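Local coordinates for putative poly(3-hydroxybutyrate) depolymerase LpqC (Bordetella parapertussis 12822, PDB 3D0K), which is probably a serine hydrolase of the alpha/beta-hydrolase fold that may cleave the ester bonds of poly(3-hydroxybutyrate), at residues A[20-25]-A[46-51]; A[53-58]-A[81-86]. One frame throughout, in Å; residues are numbered along the deposited sequence. Where two conformers were deposited one is given.

Both contacts belong to one mixed sheet of the alpha/beta-hydrolase type. Contact 1 (20-25 with 46-51) lies at its outer end, where edge strand 23-29 meets the end of strand 40-46; contact 2 (53-58 with 81-86) is the parallel pairing of strands 56-60 and 84-89, next in toward the middle. Their centres are about 10 Å apart, and they touch: Y50 CE2 approaches L84 N to 3.4 Å, while Y48 O accepts a weak bond from K82 NZ. Contact 1 is a surface contact with a sulfate; contact 2 is buried. The probable Ser-His-Asp triad, S148, H271 and D216, belongs to neither.

Contact 1: residues A[20-25]-A[46-51]; sequences GHAGRN and RPYGYT. With SO4 (sulfate ion), chain H.
R46 and A22 bury most of the surface here, and R46 meets segment 20-25 with both backbone and side chain. Its carbonyl O takes the amide of G23 (G23 N to R46 O 2.8 Å, 158° at the hydrogen), and its own N returns a bond to G23 O at 3.0 Å. These two reciprocal hydrogen bonds make G23 and R46 an antiparallel hydrogen-bonded pair. At the positive phi of G23 a CB would jam against the preceding carbonyl, which suits glycine. With CG anti to the backbone N (chi1 175°) and the chain extended as far as NE, the arginine runs back along 20-22. R46 CD lies 3.5 Å from H21 O, and G20 O sits over one guanidinium face, opposite Y50 CD1. G20 O is not hydrogen-bonded to the guanidinium; NH2 gives its hydrogen bond to L19 O, and NH1 a weak one to Y50 O.

The pair joins the edge strand 23-29 to strand 40-46 of the alpha/beta-hydrolase sheet, just before the chain enters a type II turn from P47 to Y50, with G49 at its positive-phi position.

A22 is small enough for its methyl to rest over the face of the Y48 ring, a CH-pi contact with CB 3.7 Å from the centroid. A22 N donates to O3 of a sulfate, probably from the crystallisation liquor, at 3.2 Å (166°) and weakly to O2, while sulfate O1 lies at the edge of the Y48 ring.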
loop_
_atom_site.group_PDB
_atom_site.type_symbol
_atom_site.label_atom_id
_atom_site.label_comp_id
_atom_site.label_asym_id
_atom_site.label_seq_id
_atom_site.Cartn_x
_atom_site.Cartn_y
_atom_site.Cartn_z
ATOM N N GLY A 20 18.368 9.358 -11.202
ATOM C CA GLY A 20 19.473 8.765 -11.957
ATOM C C GLY A 20 20.640 8.370 -11.069
ATOM O O GLY A 20 21.383 7.436 -11.389
ATOM N N HIS A 21 20.803 9.089 -9.957
ATOM C CA HIS A 21 21.942 8.873 -9.057
ATOM C C HIS A 21 21.536 8.270 -7.730
ATOM O O HIS A 21 20.380 8.375 -7.313
ATOM C CB HIS A 21 22.747 10.164 -8.821
ATOM C CG HIS A 21 21.922 11.347 -8.406
ATOM N ND1 HIS A 21 22.294 12.646 -8.693
ATOM C CD2 HIS A 21 20.744 11.433 -7.740
ATOM C CE1 HIS A 21 21.385 13.477 -8.214
ATOM N NE2 HIS A 21 20.431 12.766 -7.635
ATOM N N ALA A 22 22.500 7.640 -7.067
ATOM C CA ALA A 22 22.248 7.021 -5.756
ATOM C C ALA A 22 21.983 8.036 -4.667
ATOM O O ALA A 22 22.433 9.175 -4.757
ATOM C CB ALA A 22 23.404 6.070 -5.349
ATOM N N GLY A 23 21.194 7.612 -3.675
ATOM C CA GLY A 23 20.976 8.360 -2.423
ATOM C C GLY A 23 19.495 8.623 -2.166
ATOM O O GLY A 23 18.633 8.061 -2.858
ATOM N N ARG A 24 19.203 9.463 -1.176
ATOM C CA ARG A 24 17.812 9.799 -0.849
ATOM C C ARG A 24 17.417 10.995 -1.663
ATOM O O ARG A 24 18.268 11.864 -2.010
ATOM C CB ARG A 24 17.682 10.168 0.626
ATOM C CG ARG A 24 18.245 9.137 1.504
ATOM C CD ARG A 24 17.547 9.141 2.774
ATOM N NE ARG A 24 18.014 10.194 3.640
ATOM C CZ ARG A 24 18.861 9.967 4.629
ATOM N NH1 ARG A 24 19.331 8.720 4.806
ATOM N NH2 ARG A 24 19.256 10.977 5.421
ATOM N N ASN A 25 16.135 11.081 -1.988
ATOM C CA ASN A 25 15.633 12.287 -2.637
ATOM C C ASN A 25 14.201 12.549 -2.232
ATOM O O ASN A 25 13.507 11.644 -1.717
ATOM C CB ASN A 25 15.746 12.145 -4.162
ATOM C CG ASN A 25 15.951 13.485 -4.863
ATOM O OD1 ASN A 25 15.631 14.544 -4.307
ATOM N ND2 ASN A 25 16.446 13.445 -6.103
ATOM N N ARG A 46 17.663 5.379 -3.845
ATOM C CA ARG A 46 18.316 4.547 -4.819
ATOM C C ARG A 46 19.673 4.096 -4.279
ATOM O O ARG A 46 20.516 4.928 -3.942
ATOM C CB ARG A 46 18.518 5.318 -6.141
ATOM C CG ARG A 46 19.303 4.506 -7.142
ATOM C CD ARG A 46 19.378 5.243 -8.463
ATOM N NE ARG A 46 20.199 4.452 -9.366
ATOM C CZ ARG A 46 19.968 4.354 -10.662
ATOM N NH1 ARG A 46 20.736 3.575 -11.394
ATOM N NH2 ARG A 46 18.948 5.040 -11.208
ATOM N N PRO A 47 19.879 2.773 -4.138
ATOM C CA PRO A 47 21.180 2.280 -3.612
ATOM C C PRO A 47 22.279 2.369 -4.658
ATOM O O PRO A 47 21.997 2.360 -5.862
ATOM C CB PRO A 47 20.937 0.786 -3.327
ATOM C CG PRO A 47 19.796 0.424 -4.185
ATOM C CD PRO A 47 18.929 1.689 -4.431
ATOM N N TYR A 48 23.534 2.386 -4.217
ATOM C CA TYR A 48 24.607 2.162 -5.184
ATOM C C TYR A 48 24.425 0.770 -5.778
ATOM O O TYR A 48 24.015 -0.151 -5.097
ATOM C CB TYR A 48 25.967 2.270 -4.531
ATOM C CG TYR A 48 26.244 3.676 -4.101
ATOM C CD1 TYR A 48 26.540 4.657 -5.042
ATOM C CD2 TYR A 48 26.269 4.014 -2.759
ATOM C CE1 TYR A 48 26.834 5.974 -4.674
ATOM C CE2 TYR A 48 26.558 5.339 -2.368
ATOM C CZ TYR A 48 26.839 6.295 -3.338
ATOM O OH TYR A 48 27.106 7.578 -2.965
ATOM N N GLY A 49 24.628 0.666 -7.080
ATOM C CA GLY A 49 24.555 -0.608 -7.714
ATOM C C GLY A 49 23.169 -0.941 -8.216
ATOM O O GLY A 49 22.977 -2.039 -8.740
ATOM N N TYR A 50 22.209 -0.021 -8.053
ATOM C CA TYR A 50 20.898 -0.182 -8.665
ATOM C C TYR A 50 21.038 -0.193 -10.191
ATOM O O TYR A 50 21.689 0.657 -10.766
ATOM C CB TYR A 50 19.915 0.913 -8.221
ATOM C CG TYR A 50 18.538 0.572 -8.742
ATOM C CD1 TYR A 50 18.011 1.237 -9.856
ATOM C CD2 TYR A 50 17.827 -0.498 -8.198
ATOM C CE1 TYR A 50 16.781 0.863 -10.396
ATOM C CE2 TYR A 50 16.589 -0.890 -8.740
ATOM C CZ TYR A 50 16.087 -0.194 -9.838
ATOM O OH TYR A 50 14.873 -0.568 -10.380
ATOM N N THR A 51 20.443 -1.174 -10.841
ATOM C CA THR A 51 20.373 -1.213 -12.300
ATOM C C THR A 51 18.867 -1.387 -12.646
ATOM O O THR A 51 18.087 -1.844 -11.792
ATOM C CB THR A 51 21.273 -2.337 -12.878
ATOM O OG1 THR A 51 20.816 -3.602 -12.412
ATOM C CG2 THR A 51 22.697 -2.193 -12.373
HETATM S S SO4 H . 25.601 6.463 -8.753
HETATM O O1 SO4 H . 26.713 5.528 -8.513
HETATM O O2 SO4 H . 24.356 5.698 -8.635
HETATM O O3 SO4 H . 25.596 7.662 -7.894
HETATM O O4 SO4 H . 25.734 6.976 -10.123
#

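Contact 2: residues A[53-58]-A[81-86]; sequences DRPVVV and HKLLIV
Three backbone hydrogen bonds lace P55 and V57 to the strand beginning at L84. L84 N donates to P55 O, V57 N to L84 O and V86 N to V57 O, the shortest being V57 N to L84 O at 2.8 Å. All are nearly straight. V57 thus uses both its N and its O toward this neighbour, while V56 and V58 turn theirs to strand 142-147 and the residue just before it, Q141, the usual alternation of a parallel strand. Proline suits position 55, since only its carbonyl is needed here. CA-H...O contacts add to the ladder, the shortest from V58 CA to V86 O at 3.2 Å.

This is a beta-alpha-beta crossover within the alpha/beta-hydrolase sheet: helices 67-73 and 75-81 lie between strands 56-60 and 84-89, whose short segments run at 19°. K82, the first residue past the second helix, has positive phi and sends its amine back to D79 O.

Apolar side chains fill both faces. V56, L84, V58 and V86 point to one, where V56 and L84 lie side by side and V56 CG1 nears V86 CG2; helix 122-133 packs against V56, V58 and V86. On the face of V57 and I85, CD1 of I85 turns back to V57 CB at 3.9 Å, and L83 places CD1 near V57 CG2 and CD2 3.8 Å from P55 CB. Helix 273-286 covers V57 and L83 with F285. Branched, wholly apolar residues suit a sheet buried on both sides.

Before the first rung, R54 packs against two backbone carbonyls without bonding to them. Bent at chi2 and chi3 (-97° and 21°), it lays one guanidinium face against H81 O, with R54 CZ 3.3 Å away. Its CB presses on K82 O, a buried carbonyl with no partner in the model.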
loop_
_atom_site.group_PDB
_atom_site.type_symbol
_atom_site.label_atom_id
_atom_site.label_comp_id
_atom_site.label_asym_id
_atom_site.label_seq_id
_atom_site.Cartn_x
_atom_site.Cartn_y
_atom_site.Cartn_z
ATOM N N ASP A 53 16.957 -3.380 -14.151
ATOM C CA ASP A 53 16.289 -4.694 -14.078
ATOM C C ASP A 53 15.892 -5.092 -12.665
ATOM O O ASP A 53 15.176 -6.088 -12.468
ATOM C CB ASP A 53 17.240 -5.769 -14.617
ATOM C CG ASP A 53 18.620 -5.687 -13.991
ATOM O OD1 ASP A 53 19.358 -4.716 -14.247
ATOM O OD2 ASP A 53 18.978 -6.609 -13.254
ATOM N N ARG A 54 16.349 -4.329 -11.677
ATOM C CA ARG A 54 16.148 -4.732 -10.284
ATOM C C ARG A 54 14.794 -4.270 -9.777
ATOM O O ARG A 54 14.214 -3.325 -10.320
ATOM C CB ARG A 54 17.292 -4.197 -9.395
ATOM C CG ARG A 54 18.691 -4.597 -9.895
ATOM C CD ARG A 54 19.248 -5.799 -9.203
ATOM N NE ARG A 54 18.231 -6.620 -8.580
ATOM C CZ ARG A 54 18.472 -7.559 -7.669
ATOM N NH1 ARG A 54 17.447 -8.241 -7.149
ATOM N NH2 ARG A 54 19.734 -7.814 -7.271
ATOM N N PRO A 55 14.272 -4.910 -8.707
ATOM C CA PRO A 55 12.923 -4.541 -8.257
ATOM C C PRO A 55 12.707 -3.054 -7.808
ATOM O O PRO A 55 13.638 -2.363 -7.350
ATOM C CB PRO A 55 12.711 -5.463 -7.041
ATOM C CG PRO A 55 13.590 -6.659 -7.330
ATOM C CD PRO A 55 14.837 -6.019 -7.920
ATOM N N VAL A 56 11.455 -2.598 -7.918
ATOM C CA VAL A 56 11.039 -1.294 -7.398
ATOM C C VAL A 56 10.065 -1.594 -6.307
ATOM O O VAL A 56 9.195 -2.409 -6.509
ATOM C CB VAL A 56 10.311 -0.500 -8.463
ATOM C CG1 VAL A 56 9.731 0.822 -7.861
ATOM C CG2 VAL A 56 11.303 -0.284 -9.650
ATOM N N VAL A 57 10.282 -1.021 -5.130
ATOM C CA VAL A 57 9.327 -1.195 -4.033
ATOM C C VAL A 57 8.591 0.133 -3.788
ATOM O O VAL A 57 9.200 1.148 -3.529
ATOM C CB VAL A 57 10.038 -1.680 -2.752
ATOM C CG1 VAL A 57 8.954 -1.902 -1.673
ATOM C CG2 VAL A 57 10.880 -2.976 -3.080
ATOM N N VAL A 58 7.265 0.125 -3.916
ATOM C CA VAL A 58 6.454 1.326 -3.636
ATOM C C VAL A 58 6.069 1.160 -2.142
ATOM O O VAL A 58 5.558 0.124 -1.761
ATOM C CB VAL A 58 5.237 1.399 -4.530
ATOM C CG1 VAL A 58 4.352 2.610 -4.194
ATOM C CG2 VAL A 58 5.669 1.478 -6.060
ATOM N N HIS A 81 19.630 -5.781 -1.305
ATOM C CA HIS A 81 18.993 -6.383 -2.454
ATOM C C HIS A 81 18.986 -5.554 -3.710
ATOM O O HIS A 81 18.512 -6.050 -4.744
ATOM C CB HIS A 81 17.565 -6.823 -2.090
ATOM C CG HIS A 81 17.515 -7.766 -0.939
ATOM N ND1 HIS A 81 17.966 -9.063 -1.037
ATOM C CD2 HIS A 81 17.101 -7.601 0.337
ATOM C CE1 HIS A 81 17.832 -9.655 0.133
ATOM N NE2 HIS A 81 17.288 -8.800 0.979
ATOM N N LYS A 82 19.511 -4.314 -3.643
ATOM C CA LYS A 82 19.532 -3.379 -4.804
ATOM C C LYS A 82 18.089 -3.086 -5.277
ATOM O O LYS A 82 17.720 -3.371 -6.395
ATOM C CB LYS A 82 20.413 -3.904 -5.930
ATOM C CG LYS A 82 21.860 -4.267 -5.485
ATOM C CD LYS A 82 22.460 -3.132 -4.698
ATOM C CE LYS A 82 23.900 -3.467 -4.263
ATOM N NZ LYS A 82 24.201 -2.677 -3.030
ATOM N N LEU A 83 17.300 -2.513 -4.390
ATOM C CA LEU A 83 15.926 -2.176 -4.694
ATOM C C LEU A 83 15.833 -0.678 -4.857
ATOM O O LEU A 83 16.424 0.047 -4.057
ATOM C CB LEU A 83 15.042 -2.524 -3.483
ATOM C CG LEU A 83 15.296 -3.924 -2.885
ATOM C CD1 LEU A 83 14.552 -4.085 -1.569
ATOM C CD2 LEU A 83 14.884 -4.983 -3.918
ATOM N N LEU A 84 14.980 -0.216 -5.783
ATOM C CA LEU A 84 14.661 1.206 -5.850
ATOM C C LEU A 84 13.438 1.482 -4.948
ATOM O O LEU A 84 12.390 0.887 -5.124
ATOM C CB LEU A 84 14.342 1.579 -7.287
ATOM C CG LEU A 84 13.955 3.061 -7.495
ATOM C CD1 LEU A 84 15.171 3.974 -7.202
ATOM C CD2 LEU A 84 13.416 3.232 -8.955
ATOM N N ILE A 85 13.593 2.339 -3.953
ATOM C CA ILE A 85 12.482 2.624 -3.028
ATOM C C ILE A 85 11.755 3.896 -3.401
ATOM O O ILE A 85 12.400 4.934 -3.571
ATOM C CB ILE A 85 13.006 2.763 -1.554
ATOM C CG1 ILE A 85 13.820 1.517 -1.149
ATOM C CG2 ILE A 85 11.795 3.009 -0.567
ATOM C CD1 ILE A 85 13.136 0.133 -1.343
ATOM N N VAL A 86 10.424 3.823 -3.567
ATOM C CA VAL A 86 9.632 5.003 -3.898
ATOM C C VAL A 86 8.488 5.080 -2.911
ATOM O O VAL A 86 7.631 4.161 -2.870
ATOM C CB VAL A 86 9.016 4.884 -5.323
ATOM C CG1 VAL A 86 8.109 6.045 -5.624
ATOM C CG2 VAL A 86 10.147 4.784 -6.402
#